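Local coordinates for protein AtxE2 (PDB 5TXE) that hydrolyses the isopeptide bond of the lasso peptides astexin-2 and astexin-3, recognising their threaded shape and converting them to linear peptides, at residues 152-157 with 163-168; 407-412 with 496-501. The protein carries 1 engineered substitution. All blocks are in the same frame, centred on the assembly; numbering follows the deposited sequence.

Contact 1: 152-157 with 163-168; sequences RVWRAS and ASPVIE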
loop_
_atom_site.group_PDB
_atom_site.type_symbol
_atom_site.label_atom_id
_atom_site.label_comp_id
_atom_site.label_asym_id
_atom_site.label_seq_id
_atom_site.Cartn_x
_atom_site.Cartn_y
_atom_site.Cartn_z
ATOM N N ARG A 152 -17.909 15.357 -1.066
ATOM C CA ARG A 152 -18.463 16.363 -1.982
ATOM C C ARG A 152 -17.417 16.693 -3.049
ATOM O O ARG A 152 -16.231 16.379 -2.885
ATOM C CB ARG A 152 -18.714 17.633 -1.203
ATOM C CG ARG A 152 -19.736 17.482 -0.083
ATOM C CD ARG A 152 -19.964 18.817 0.660
ATOM N NE ARG A 152 -20.896 18.620 1.755
ATOM C CZ ARG A 152 -20.609 18.015 2.908
ATOM N NH1 ARG A 152 -19.408 17.525 3.177
ATOM N NH2 ARG A 152 -21.565 17.858 3.774
ATOM N N VAL A 153 -17.840 17.379 -4.097
ATOM C CA VAL A 153 -16.893 17.987 -5.034
ATOM C C VAL A 153 -16.636 19.426 -4.598
ATOM O O VAL A 153 -17.582 20.198 -4.366
ATOM C CB VAL A 153 -17.417 17.993 -6.470
ATOM C CG1 VAL A 153 -16.398 18.660 -7.351
ATOM C CG2 VAL A 153 -17.677 16.574 -6.941
ATOM N N TRP A 154 -15.368 19.767 -4.505
ATOM C CA TRP A 154 -14.975 21.088 -4.212
ATOM C C TRP A 154 -14.339 21.686 -5.467
ATOM O O TRP A 154 -13.803 20.977 -6.301
ATOM C CB TRP A 154 -13.964 21.147 -3.042
ATOM C CG TRP A 154 -14.601 20.963 -1.659
ATOM C CD1 TRP A 154 -15.363 19.929 -1.267
ATOM C CD2 TRP A 154 -14.507 21.839 -0.541
ATOM N NE1 TRP A 154 -15.775 20.104 0.029
ATOM C CE2 TRP A 154 -15.245 21.264 0.504
ATOM C CE3 TRP A 154 -13.857 23.065 -0.316
ATOM C CZ2 TRP A 154 -15.348 21.845 1.770
ATOM C CZ3 TRP A 154 -13.994 23.668 0.938
ATOM C CH2 TRP A 154 -14.752 23.062 1.954
ATOM N N ARG A 155 -14.396 23.010 -5.536
ATOM C CA ARG A 155 -13.806 23.809 -6.597
ATOM C C ARG A 155 -12.883 24.824 -6.012
ATOM O O ARG A 155 -13.265 25.541 -5.119
ATOM C CB ARG A 155 -14.921 24.513 -7.332
ATOM C CG ARG A 155 -14.439 25.462 -8.415
ATOM C CD ARG A 155 -15.674 26.011 -9.067
ATOM N NE ARG A 155 -15.329 26.958 -10.099
ATOM C CZ ARG A 155 -15.266 28.265 -9.907
ATOM N NH1 ARG A 155 -15.540 28.777 -8.705
ATOM N NH2 ARG A 155 -14.923 29.061 -10.920
ATOM N N ALA A 156 -11.662 24.877 -6.476
ATOM C CA ALA A 156 -10.672 25.787 -5.937
ATOM C C ALA A 156 -10.102 26.709 -7.040
ATOM O O ALA A 156 -9.832 26.259 -8.142
ATOM C CB ALA A 156 -9.527 25.023 -5.304
ATOM N N SER A 157 -9.831 27.971 -6.698
ATOM C CA SER A 157 -9.114 28.884 -7.594
ATOM C C SER A 157 -7.630 28.624 -7.517
ATOM O O SER A 157 -7.080 28.450 -6.438
ATOM C CB SER A 157 -9.433 30.340 -7.249
ATOM O OG SER A 157 -8.666 31.238 -8.013
ATOM N N ALA A 163 -11.610 28.077 -1.936
ATOM C CA ALA A 163 -12.201 26.855 -2.391
ATOM C C ALA A 163 -13.542 26.666 -1.687
ATOM O O ALA A 163 -13.689 27.078 -0.572
ATOM C CB ALA A 163 -11.247 25.710 -2.072
ATOM N N SER A 164 -14.531 26.076 -2.329
ATOM C CA SER A 164 -15.770 25.771 -1.625
ATOM C C SER A 164 -16.419 24.577 -2.267
ATOM O O SER A 164 -16.101 24.246 -3.365
ATOM C CB SER A 164 -16.719 26.956 -1.679
ATOM O OG SER A 164 -16.820 27.338 -3.003
ATOM N N PRO A 165 -17.323 23.919 -1.559
ATOM C CA PRO A 165 -17.996 22.776 -2.114
ATOM C C PRO A 165 -19.013 23.221 -3.150
ATOM O O PRO A 165 -19.776 24.169 -2.885
ATOM C CB PRO A 165 -18.724 22.169 -0.898
ATOM C CG PRO A 165 -18.914 23.283 0.078
ATOM C CD PRO A 165 -17.722 24.204 -0.165
ATOM N N VAL A 166 -19.065 22.527 -4.292
ATOM C CA VAL A 166 -20.034 22.854 -5.346
ATOM C C VAL A 166 -20.993 21.738 -5.666
ATOM O O VAL A 166 -22.024 21.957 -6.257
ATOM C CB VAL A 166 -19.329 23.352 -6.599
ATOM C CG1 VAL A 166 -18.583 24.654 -6.292
ATOM C CG2 VAL A 166 -18.325 22.327 -7.123
ATOM N N ILE A 167 -20.698 20.522 -5.250
ATOM C CA ILE A 167 -21.657 19.468 -5.442
ATOM C C ILE A 167 -21.763 18.659 -4.163
ATOM O O ILE A 167 -20.742 18.171 -3.646
ATOM C CB ILE A 167 -21.216 18.526 -6.609
ATOM C CG1 ILE A 167 -20.920 19.320 -7.885
ATOM C CG2 ILE A 167 -22.306 17.515 -6.914
ATOM C CD1 ILE A 167 -20.446 18.480 -9.050
ATOM N N GLU A 168 -23.001 18.428 -3.733
ATOM C CA GLU A 168 -23.279 17.531 -2.631
ATOM C C GLU A 168 -24.504 16.743 -2.989
ATOM O O GLU A 168 -25.393 17.267 -3.612
ATOM C CB GLU A 168 -23.589 18.313 -1.358
ATOM C CG GLU A 168 -23.831 17.399 -0.173
ATOM C CD GLU A 168 -24.232 18.151 1.100
ATOM O OE1 GLU A 168 -23.845 19.325 1.260
ATOM O OE2 GLU A 168 -24.913 17.523 1.951
#
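With CG turned away from the carbonyl carbon and beside the backbone N (chi1 -77°), Trp154 lays its indole flat over Pro165, whose CD makes a CH-pi contact 3.7 Å from the centroid of the six-membered ring and 4° off its normal. Arg152 starts out the same way and runs extended to NE, which gives Glu168 OE1 a nearly straight salt-bridge hydrogen bond (NE to OE1 3.1 Å). The oxygen lies in the guanidinium plane but is met from above the carboxylate, the planes being 84° apart; NH1 of Arg152 turns instead to the carbonyl of Asp147. On the other face, Val153 CB rests 3.8 Å from Ile167 CB. The strands form the outer hairpin of a four-stranded antiparallel blade, consistent with the beta-propeller of prolyl oligopeptidases. A classic beta bulge interrupts them: Val153 O accepts from Val166 N (2.8 Å) and, less closely, from Ile167 N (3.3 Å). Replacing Trp154 with an alanine would probably leave the Pro165 ring without its aromatic cover and Arg145 without its cation-pi partner. Because Pro165 occupies a non-hydrogen-bonded position opposite Trp154, its missing N-H costs the ladder no cross-strand bond, while the bulge gives one carbonyl two donors.

Contact 2: 407-412 with 496-501; sequences LRNRNG and RWNILH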
loop_
_atom_site.group_PDB
_atom_site.type_symbol
_atom_site.label_atom_id
_atom_site.label_comp_id
_atom_site.label_asym_id
_atom_site.label_seq_id
_atom_site.Cartn_x
_atom_site.Cartn_y
_atom_site.Cartn_z
ATOM N N LEU A 407 20.775 -11.642 -2.714
ATOM C CA LEU A 407 21.158 -13.000 -2.686
ATOM C C LEU A 407 20.185 -13.835 -3.525
ATOM O O LEU A 407 19.150 -13.327 -4.010
ATOM C CB LEU A 407 21.280 -13.528 -1.256
ATOM C CG LEU A 407 20.059 -13.558 -0.327
ATOM C CD1 LEU A 407 19.097 -14.709 -0.617
ATOM C CD2 LEU A 407 20.582 -13.690 1.112
ATOM N N ARG A 408 20.567 -15.084 -3.756
ATOM C CA ARG A 408 19.712 -15.996 -4.440
ATOM C C ARG A 408 19.364 -16.918 -3.331
ATOM O O ARG A 408 20.246 -17.285 -2.561
ATOM C CB ARG A 408 20.430 -16.728 -5.558
ATOM C CG ARG A 408 19.462 -17.490 -6.451
ATOM C CD ARG A 408 20.169 -18.172 -7.621
ATOM N NE ARG A 408 20.695 -17.264 -8.646
ATOM C CZ ARG A 408 19.973 -16.703 -9.605
ATOM N NH1 ARG A 408 18.651 -16.868 -9.673
ATOM N NH2 ARG A 408 20.559 -15.918 -10.497
ATOM N N ASN A 409 18.090 -17.246 -3.207
ATOM C CA ASN A 409 17.668 -18.061 -2.102
ATOM C C ASN A 409 17.823 -19.526 -2.453
ATOM O O ASN A 409 18.156 -19.866 -3.602
ATOM C CB ASN A 409 16.251 -17.670 -1.608
ATOM C CG ASN A 409 15.114 -18.138 -2.492
ATOM O OD1 ASN A 409 15.282 -18.945 -3.381
ATOM N ND2 ASN A 409 13.905 -17.572 -2.254
ATOM N N ARG A 410 17.565 -20.381 -1.467
ATOM C CA ARG A 410 17.728 -21.816 -1.635
ATOM C C ARG A 410 16.811 -22.414 -2.709
ATOM O O ARG A 410 17.071 -23.486 -3.229
ATOM C CB ARG A 410 17.644 -22.546 -0.278
ATOM C CG ARG A 410 16.475 -22.275 0.702
ATOM C CD ARG A 410 16.528 -23.345 1.805
ATOM N NE ARG A 410 16.388 -22.966 3.206
ATOM C CZ ARG A 410 17.242 -22.239 3.927
ATOM N NH1 ARG A 410 18.290 -21.682 3.367
ATOM N NH2 ARG A 410 17.012 -22.036 5.218
ATOM N N ASN A 411 15.778 -21.706 -3.115
ATOM C CA ASN A 411 14.979 -22.175 -4.220
ATOM C C ASN A 411 15.382 -21.546 -5.526
ATOM O O ASN A 411 14.603 -21.608 -6.490
ATOM C CB ASN A 411 13.523 -21.875 -3.904
ATOM C CG ASN A 411 13.090 -22.567 -2.622
ATOM O OD1 ASN A 411 12.927 -21.964 -1.550
ATOM N ND2 ASN A 411 12.953 -23.870 -2.727
ATOM N N GLY A 412 16.564 -20.912 -5.566
ATOM C CA GLY A 412 17.076 -20.326 -6.824
ATOM C C GLY A 412 16.528 -18.952 -7.192
ATOM O O GLY A 412 16.670 -18.503 -8.300
ATOM N N ARG A 496 4.810 -20.123 1.708
ATOM C CA ARG A 496 5.131 -19.607 2.983
ATOM C C ARG A 496 6.442 -20.133 3.425
ATOM O O ARG A 496 7.217 -19.411 4.085
ATOM C CB ARG A 496 4.087 -20.028 4.015
ATOM C CG ARG A 496 3.737 -18.938 4.969
ATOM C CD ARG A 496 2.822 -18.060 4.155
ATOM N NE ARG A 496 3.118 -16.710 4.277
ATOM C CZ ARG A 496 2.460 -15.759 3.646
ATOM N NH1 ARG A 496 1.457 -16.040 2.849
ATOM N NH2 ARG A 496 2.801 -14.513 3.864
ATOM N N TRP A 497 6.716 -21.416 3.121
ATOM C CA TRP A 497 8.084 -21.953 3.396
ATOM C C TRP A 497 9.180 -21.236 2.601
ATOM O O TRP A 497 10.263 -21.003 3.092
ATOM C CB TRP A 497 8.163 -23.429 3.085
ATOM C CG TRP A 497 7.628 -24.302 4.131
ATOM C CD1 TRP A 497 6.474 -25.094 4.086
ATOM C CD2 TRP A 497 8.249 -24.561 5.372
ATOM N NE1 TRP A 497 6.372 -25.807 5.257
ATOM C CE2 TRP A 497 7.449 -25.492 6.058
ATOM C CE3 TRP A 497 9.409 -24.083 5.979
ATOM C CZ2 TRP A 497 7.768 -25.939 7.309
ATOM C CZ3 TRP A 497 9.728 -24.541 7.223
ATOM C CH2 TRP A 497 8.917 -25.456 7.882
ATOM N N ASN A 498 8.916 -20.915 1.347
ATOM C CA ASN A 498 9.916 -20.165 0.548
ATOM C C ASN A 498 10.202 -18.809 1.190
ATOM O O ASN A 498 11.364 -18.312 1.222
ATOM C CB ASN A 498 9.376 -19.947 -0.871
ATOM C CG ASN A 498 10.280 -19.032 -1.738
ATOM O OD1 ASN A 498 11.509 -19.213 -1.821
ATOM N ND2 ASN A 498 9.649 -18.044 -2.401
ATOM N N ILE A 499 9.137 -18.166 1.672
ATOM C CA ILE A 499 9.339 -16.916 2.403
ATOM C C ILE A 499 10.164 -17.100 3.670
ATOM O O ILE A 499 11.117 -16.355 3.944
ATOM C CB ILE A 499 7.992 -16.212 2.676
ATOM C CG1 ILE A 499 7.443 -15.730 1.348
ATOM C CG2 ILE A 499 8.205 -15.007 3.601
ATOM C CD1 ILE A 499 5.964 -15.482 1.363
ATOM N N LEU A 500 9.793 -18.075 4.467
ATOM C CA LEU A 500 10.494 -18.266 5.738
ATOM C C LEU A 500 11.964 -18.640 5.501
ATOM O O LEU A 500 12.878 -18.129 6.184
ATOM C CB LEU A 500 9.828 -19.336 6.540
ATOM C CG LEU A 500 10.511 -19.699 7.845
ATOM C CD1 LEU A 500 10.576 -18.549 8.799
ATOM C CD2 LEU A 500 9.772 -20.822 8.508
ATOM N N HIS A 501 12.191 -19.507 4.516
ATOM C CA HIS A 501 13.568 -19.906 4.195
ATOM C C HIS A 501 14.343 -18.743 3.688
ATOM O O HIS A 501 15.533 -18.625 3.971
ATOM C CB HIS A 501 13.586 -20.998 3.148
ATOM C CG HIS A 501 13.160 -22.353 3.628
ATOM N ND1 HIS A 501 13.490 -22.862 4.868
ATOM C CD2 HIS A 501 12.474 -23.328 2.997
ATOM C CE1 HIS A 501 13.011 -24.085 4.986
ATOM N NE2 HIS A 501 12.384 -24.389 3.867
#
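Arg410 reaches from the turn across to His501 on helix 494-512, and the two side chains cross at about a right angle. Its CG stands between the backbone N and the carbonyl carbon (chi1 50°), and a bend at the third torsion brings NE over one ring face, 3.3 Å from His501 CG. CD, one atom nearer the backbone, lies over the same face toward the rim in a CH-pi contact, 4.3 Å from the ring centroid. The guanidinium is inclined 47° to the imidazole, so this is no flat stack. NH1 passes on to a salt bridge with Asp505, one helical turn beyond His501, which fixes the far end of the side chain. The turn joins strands 401-408 and 414-421, a hairpin at the edge of the mixed eight-stranded sheet of the alpha/beta-hydrolase domain, and helix 494-512 packs beside it. Asn409 opens both an Asx turn, its OD1 accepting from Asn411 N (2.8 Å), and a type I beta turn, its O accepting from Gly412 N (2.7 Å). OD1 also takes the N-H of Ile413, which leaves the amide nitrogen facing the helix, where ND2 donates to Thr502 OG1. Asn498, its CG anti to the backbone N (chi1 173°), swings its amide round to the turn, placing OD1 2.9 Å from Asn409 ND2. At the turn's far side, Arg408 NH1 donates to Gly412 O from above the carbonyl plane (2.9 Å).

Contact 1 closes well before contact 2 opens along the chain, and the two lie on opposite sides of its centre, with centres 51 Å apart and nearest atoms about 37 Å apart. They share no sheet or helix. Contact 1 joins neighbouring strands within one four-stranded blade of the part consistent with a propeller, away from the annotated sites. Contact 2 instead ties segments whose nearest ends are 84 residues apart, linking the first hairpin of the mixed hydrolase sheet to helix 494-512. There the side chain of Asn498 lies about 12 Å from that of Tyr438, which stabilises the alkoxide intermediate. One contact is thus local blade pairing, the other tertiary packing within the catalytic domain.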